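Local coordinates for putative rhamnosidase (Streptomyces avermitilis, PDB 3W5M), which hydrolyses terminal non-reducing alpha-L-rhamnose residues from rhamnosides, releasing L-rhamnose from citrus flavonoids and gum arabic, at residues 839-842 and 843-847; 869-872 and 873-876. All coordinates share one frame; numbering follows the deposited sequence.

Contact 1 of 2, residues 839-842 and 843-847; sequences LIEA and KDWHL
Trp845 N reaches back to Ile840 O at 2.9 Å while Asp844 N bonds to Glu841 O at 3.0 Å, the two nested backbone bonds, one inside the other, of a Schellman motif that ends helix 829-842. Asp844 is its C-prime residue, and its positive phi lets the chain reverse. Inside the turn, Lys843 N makes two weak bonds, one to Leu839 O and one to Ile840 O, so the Ile840 carbonyl takes a second donor besides Trp845 N.

The reversal brings the Trp845 indole back over the last helical turn. It lies alongside Glu841, both side chains pointing the same way, and the benzo half of the ring does the touching. Glu841 CA sits almost on the normal through the six-membered ring, 4.0 Å from its centroid, in a CH-pi contact. On that face, nearer the rim, Glu841 CG comes to 3.4 Å from Trp845 CZ2. With CG anti to its own backbone N (chi1 -165°) and the chain extended beyond it, Glu841 runs out along the indole, its carboxylate plane turned 73° from the ring. Ile840 crosses Trp845 at about a right angle, bringing its CG2 to 3.9 Å from Trp845 CE3. Arg872, on the next helix but one, makes a cation-pi contact with the same indole.

Beyond the turn, Gln812 NE2, on helix 812-820, hydrogen-bonds to His846 O, and Thr878 OG1 bonds to His846 NE2. The other imidazole nitrogen faces back into the turn: His846 ND1 donates to Lys843 O at 2.9 Å, lying in that carbonyl's plane, although the oxygen is 16° out of the imidazole plane.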
loop_
_atom_site.group_PDB
_atom_site.type_symbol
_atom_site.label_atom_id
_atom_site.label_comp_id
_atom_site.label_asym_id
_atom_site.label_seq_id
_atom_site.Cartn_x
_atom_site.Cartn_y
_atom_site.Cartn_z
ATOM N N LEU A 839 24.451 -3.550 28.146
ATOM C CA LEU A 839 23.137 -4.200 28.060
ATOM C C LEU A 839 23.068 -5.222 26.925
ATOM O O LEU A 839 22.444 -6.276 27.082
ATOM C CB LEU A 839 22.006 -3.180 27.951
ATOM C CG LEU A 839 21.769 -2.173 29.080
ATOM C CD1 LEU A 839 20.768 -1.131 28.645
ATOM C CD2 LEU A 839 21.267 -2.841 30.351
ATOM N N ILE A 840 23.715 -4.907 25.803
ATOM C CA ILE A 840 23.826 -5.825 24.664
ATOM C C ILE A 840 24.675 -7.064 25.022
ATOM O O ILE A 840 24.273 -8.211 24.769
ATOM C CB ILE A 840 24.390 -5.104 23.414
ATOM C CG1 ILE A 840 23.394 -4.019 22.942
ATOM C CG2 ILE A 840 24.707 -6.108 22.304
ATOM C CD1 ILE A 840 23.863 -3.170 21.766
ATOM N N GLU A 841 25.847 -6.820 25.616
ATOM C CA GLU A 841 26.723 -7.894 26.100
ATOM C C GLU A 841 25.978 -8.818 27.076
ATOM O O GLU A 841 26.074 -10.041 26.962
ATOM C CB GLU A 841 27.977 -7.305 26.758
ATOM C CG GLU A 841 29.114 -8.295 26.982
ATOM C CD GLU A 841 30.191 -7.748 27.911
ATOM O OE1 GLU A 841 29.830 -7.203 28.976
ATOM O OE2 GLU A 841 31.395 -7.866 27.586
ATOM N N ALA A 842 25.224 -8.223 28.002
ATOM C CA ALA A 842 24.438 -8.964 28.998
ATOM C C ALA A 842 23.354 -9.860 28.387
ATOM O O ALA A 842 22.949 -10.852 28.996
ATOM C CB ALA A 842 23.816 -8.011 30.010
ATOM N N LYS A 843 22.875 -9.497 27.199
ATOM C CA LYS A 843 21.886 -10.296 26.489
ATOM C C LYS A 843 22.563 -11.272 25.539
ATOM O O LYS A 843 21.947 -11.698 24.555
ATOM C CB LYS A 843 20.921 -9.387 25.715
ATOM C CG LYS A 843 19.926 -8.616 26.575
ATOM C CD LYS A 843 19.580 -9.364 27.862
ATOM C CE LYS A 843 18.129 -9.192 28.276
ATOM N NZ LYS A 843 17.546 -7.901 27.831
ATOM N N ASP A 844 23.818 -11.627 25.830
ATOM C CA ASP A 844 24.627 -12.526 24.986
ATOM C C ASP A 844 24.757 -12.006 23.537
ATOM O O ASP A 844 24.675 -12.770 22.556
ATOM C CB ASP A 844 24.097 -13.975 25.049
ATOM C CG ASP A 844 25.038 -14.979 24.391
ATOM O OD1 ASP A 844 26.276 -14.836 24.536
ATOM O OD2 ASP A 844 24.532 -15.914 23.724
ATOM N N TRP A 845 24.985 -10.693 23.439
ATOM C CA TRP A 845 25.170 -9.979 22.180
ATOM C C TRP A 845 23.923 -10.086 21.295
ATOM O O TRP A 845 24.008 -10.502 20.139
ATOM C CB TRP A 845 26.424 -10.469 21.442
ATOM C CG TRP A 845 27.678 -10.397 22.261
ATOM C CD1 TRP A 845 28.352 -11.446 22.821
ATOM C CD2 TRP A 845 28.403 -9.211 22.621
ATOM N NE1 TRP A 845 29.462 -10.989 23.500
ATOM C CE2 TRP A 845 29.519 -9.622 23.392
ATOM C CE3 TRP A 845 28.220 -7.842 22.366
ATOM C CZ2 TRP A 845 30.454 -8.709 23.910
ATOM C CZ3 TRP A 845 29.148 -6.933 22.883
ATOM C CH2 TRP A 845 30.251 -7.374 23.648
ATOM N N HIS A 846 22.779 -9.776 21.883
ATOM C CA HIS A 846 21.514 -9.678 21.141
ATOM C C HIS A 846 20.881 -8.326 21.409
ATOM O O HIS A 846 20.976 -7.782 22.508
ATOM C CB HIS A 846 20.495 -10.768 21.540
ATOM C CG HIS A 846 20.899 -12.163 21.165
ATOM N ND1 HIS A 846 21.758 -12.919 21.932
ATOM C CD2 HIS A 846 20.539 -12.948 20.121
ATOM C CE1 HIS A 846 21.930 -14.100 21.365
ATOM N NE2 HIS A 846 21.197 -14.148 20.267
ATOM N N LEU A 847 20.212 -7.792 20.395
ATOM C CA LEU A 847 19.425 -6.592 20.571
ATOM C C LEU A 847 18.191 -6.864 21.430
ATOM O O LEU A 847 17.786 -8.006 21.604
ATOM C CB LEU A 847 19.009 -6.030 19.193
ATOM C CG LEU A 847 18.126 -6.876 18.265
ATOM C CD1 LEU A 847 16.654 -6.819 18.687
ATOM C CD2 LEU A 847 18.298 -6.372 16.845
#

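Contact 2 of 2, residues 869-872 and 873-876; sequences VAYR and LLHQ
Tyr871 and His875, one helical turn apart, lie side by side and point the same way, meeting rim to rim with neither ring over the other's face. His875 NE2 comes to the edge of the phenol, 3.6 Å from Tyr871 CD1, and the two planes are only 20° apart. His875 CG stands beside its backbone N (chi1 -72°), a setting that carries the imidazole back along the helix toward Tyr871 and puts His875 CD2 3.4 Å from Tyr871 O. Leu874 CD2 reaches the same tyrosine more loosely, 4.4 Å from Tyr871 CD1.

Underneath run the i to i+4 bonds of the alpha-helix: Leu873 N to Val869 O at 3.1 Å and nearly straight, Leu874 N to Ala870 O at 2.9 Å, and His875 N to Tyr871 O, also 2.9 Å. The last of these ties together the backbones of the two ring-bearing residues. With His875 cut back to an alanine, the CD1 edge of Tyr871 would probably be left with a gap beside it and Leu609 with less to pack on.

Farther out, the phenol is held at its other end by a bond from Tyr871 OH to Arg948 O, and Trp925 meets its ring edge-to-face. Gln876 leaves the helix with its amide divided between Trp845 O and Thr878 N.

Helix 867-875 is thus wedged within the catalytic six-hairpin domain: Val869, Ala870 and Leu873 pack on helix 854-863, Leu874 and His875 on helix 607-622, and Ala870 and Leu874 on helix 923-929, while Tyr871 reaches Val953 just ahead of strand 955-962.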
loop_
_atom_site.group_PDB
_atom_site.type_symbol
_atom_site.label_atom_id
_atom_site.label_comp_id
_atom_site.label_asym_id
_atom_site.label_seq_id
_atom_site.Cartn_x
_atom_site.Cartn_y
_atom_site.Cartn_z
ATOM N N VAL A 869 30.689 -4.017 17.511
ATOM C CA VAL A 869 29.465 -4.453 18.182
ATOM C C VAL A 869 28.266 -4.439 17.222
ATOM O O VAL A 869 27.388 -5.302 17.290
ATOM C CB VAL A 869 29.151 -3.547 19.382
ATOM C CG1 VAL A 869 27.791 -3.858 19.997
ATOM C CG2 VAL A 869 30.242 -3.680 20.442
ATOM N N ALA A 870 28.230 -3.448 16.338
ATOM C CA ALA A 870 27.155 -3.377 15.347
ATOM C C ALA A 870 27.225 -4.603 14.463
ATOM O O ALA A 870 26.192 -5.235 14.213
ATOM C CB ALA A 870 27.256 -2.100 14.524
ATOM N N TYR A 871 28.429 -4.962 14.022
ATOM C CA TYR A 871 28.604 -6.143 13.191
ATOM C C TYR A 871 28.193 -7.409 13.931
ATOM O O TYR A 871 27.649 -8.324 13.322
ATOM C CB TYR A 871 30.032 -6.256 12.685
ATOM C CG TYR A 871 30.265 -5.572 11.348
ATOM C CD1 TYR A 871 29.808 -6.155 10.155
ATOM C CD2 TYR A 871 30.951 -4.345 11.271
ATOM C CE1 TYR A 871 30.024 -5.540 8.938
ATOM C CE2 TYR A 871 31.176 -3.726 10.051
ATOM C CZ TYR A 871 30.707 -4.331 8.891
ATOM O OH TYR A 871 30.928 -3.754 7.681
ATOM N N ARG A 872 28.445 -7.447 15.237
ATOM C CA ARG A 872 28.127 -8.626 16.042
ATOM C C ARG A 872 26.618 -8.870 16.010
ATOM O O ARG A 872 26.160 -9.992 15.745
ATOM C CB ARG A 872 28.625 -8.456 17.484
ATOM C CG ARG A 872 28.562 -9.722 18.333
ATOM C CD ARG A 872 29.688 -10.710 18.023
ATOM N NE ARG A 872 29.805 -11.736 19.065
ATOM C CZ ARG A 872 30.566 -11.626 20.155
ATOM N NH1 ARG A 872 31.301 -10.541 20.368
ATOM N NH2 ARG A 872 30.598 -12.611 21.042
ATOM N N LEU A 873 25.867 -7.804 16.261
ATOM C CA LEU A 873 24.417 -7.822 16.130
ATOM C C LEU A 873 23.968 -8.163 14.719
ATOM O O LEU A 873 23.029 -8.941 14.537
ATOM C CB LEU A 873 23.811 -6.488 16.557
ATOM C CG LEU A 873 24.023 -6.134 18.021
ATOM C CD1 LEU A 873 23.309 -4.843 18.308
ATOM C CD2 LEU A 873 23.501 -7.251 18.914
ATOM N N LEU A 874 24.647 -7.596 13.726
ATOM C CA LEU A 874 24.253 -7.787 12.333
ATOM C C LEU A 874 24.373 -9.251 11.897
ATOM O O LEU A 874 23.475 -9.776 11.229
ATOM C CB LEU A 874 25.036 -6.863 11.380
ATOM C CG LEU A 874 24.551 -6.909 9.925
ATOM C CD1 LEU A 874 23.237 -6.155 9.765
ATOM C CD2 LEU A 874 25.615 -6.349 8.985
ATOM N N HIS A 875 25.473 -9.901 12.287
ATOM C CA HIS A 875 25.777 -11.273 11.856
ATOM C C HIS A 875 25.183 -12.339 12.774
ATOM O O HIS A 875 25.288 -13.537 12.482
ATOM C CB HIS A 875 27.288 -11.487 11.775
ATOM C CG HIS A 875 27.935 -10.786 10.630
ATOM N ND1 HIS A 875 27.536 -10.972 9.324
ATOM C CD2 HIS A 875 28.961 -9.908 10.592
ATOM C CE1 HIS A 875 28.285 -10.227 8.530
ATOM N NE2 HIS A 875 29.163 -9.581 9.276
ATOM N N GLN A 876 24.579 -11.893 13.869
ATOM C CA GLN A 876 23.941 -12.772 14.847
ATOM C C GLN A 876 22.882 -13.664 14.180
ATOM O O GLN A 876 22.058 -13.175 13.398
ATOM C CB GLN A 876 23.314 -11.912 15.940
ATOM C CG GLN A 876 22.617 -12.639 17.077
ATOM C CD GLN A 876 23.529 -13.584 17.860
ATOM O OE1 GLN A 876 23.759 -14.729 17.449
ATOM N NE2 GLN A 876 24.030 -13.117 19.008
#

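Going from the N terminus, contact 1 (839-847) comes first and turns the chain out of helix 829-842 into the loop before helix 854-863. That helix then leads on to helix 867-875, whose final turns make contact 2 (869-876). Both are local and follow in series, neither enclosing nor crossing the other, with centres about 11 Å apart. They meet directly, Leu873 CD2 packing 3.5 Å from Trp845 O. Helix 854-863 lies between the C-terminal ends of helices 829-842 and 867-875 along the chain and packs on both, through Leu857 and Leu861, within the (alpha/alpha)6-barrel.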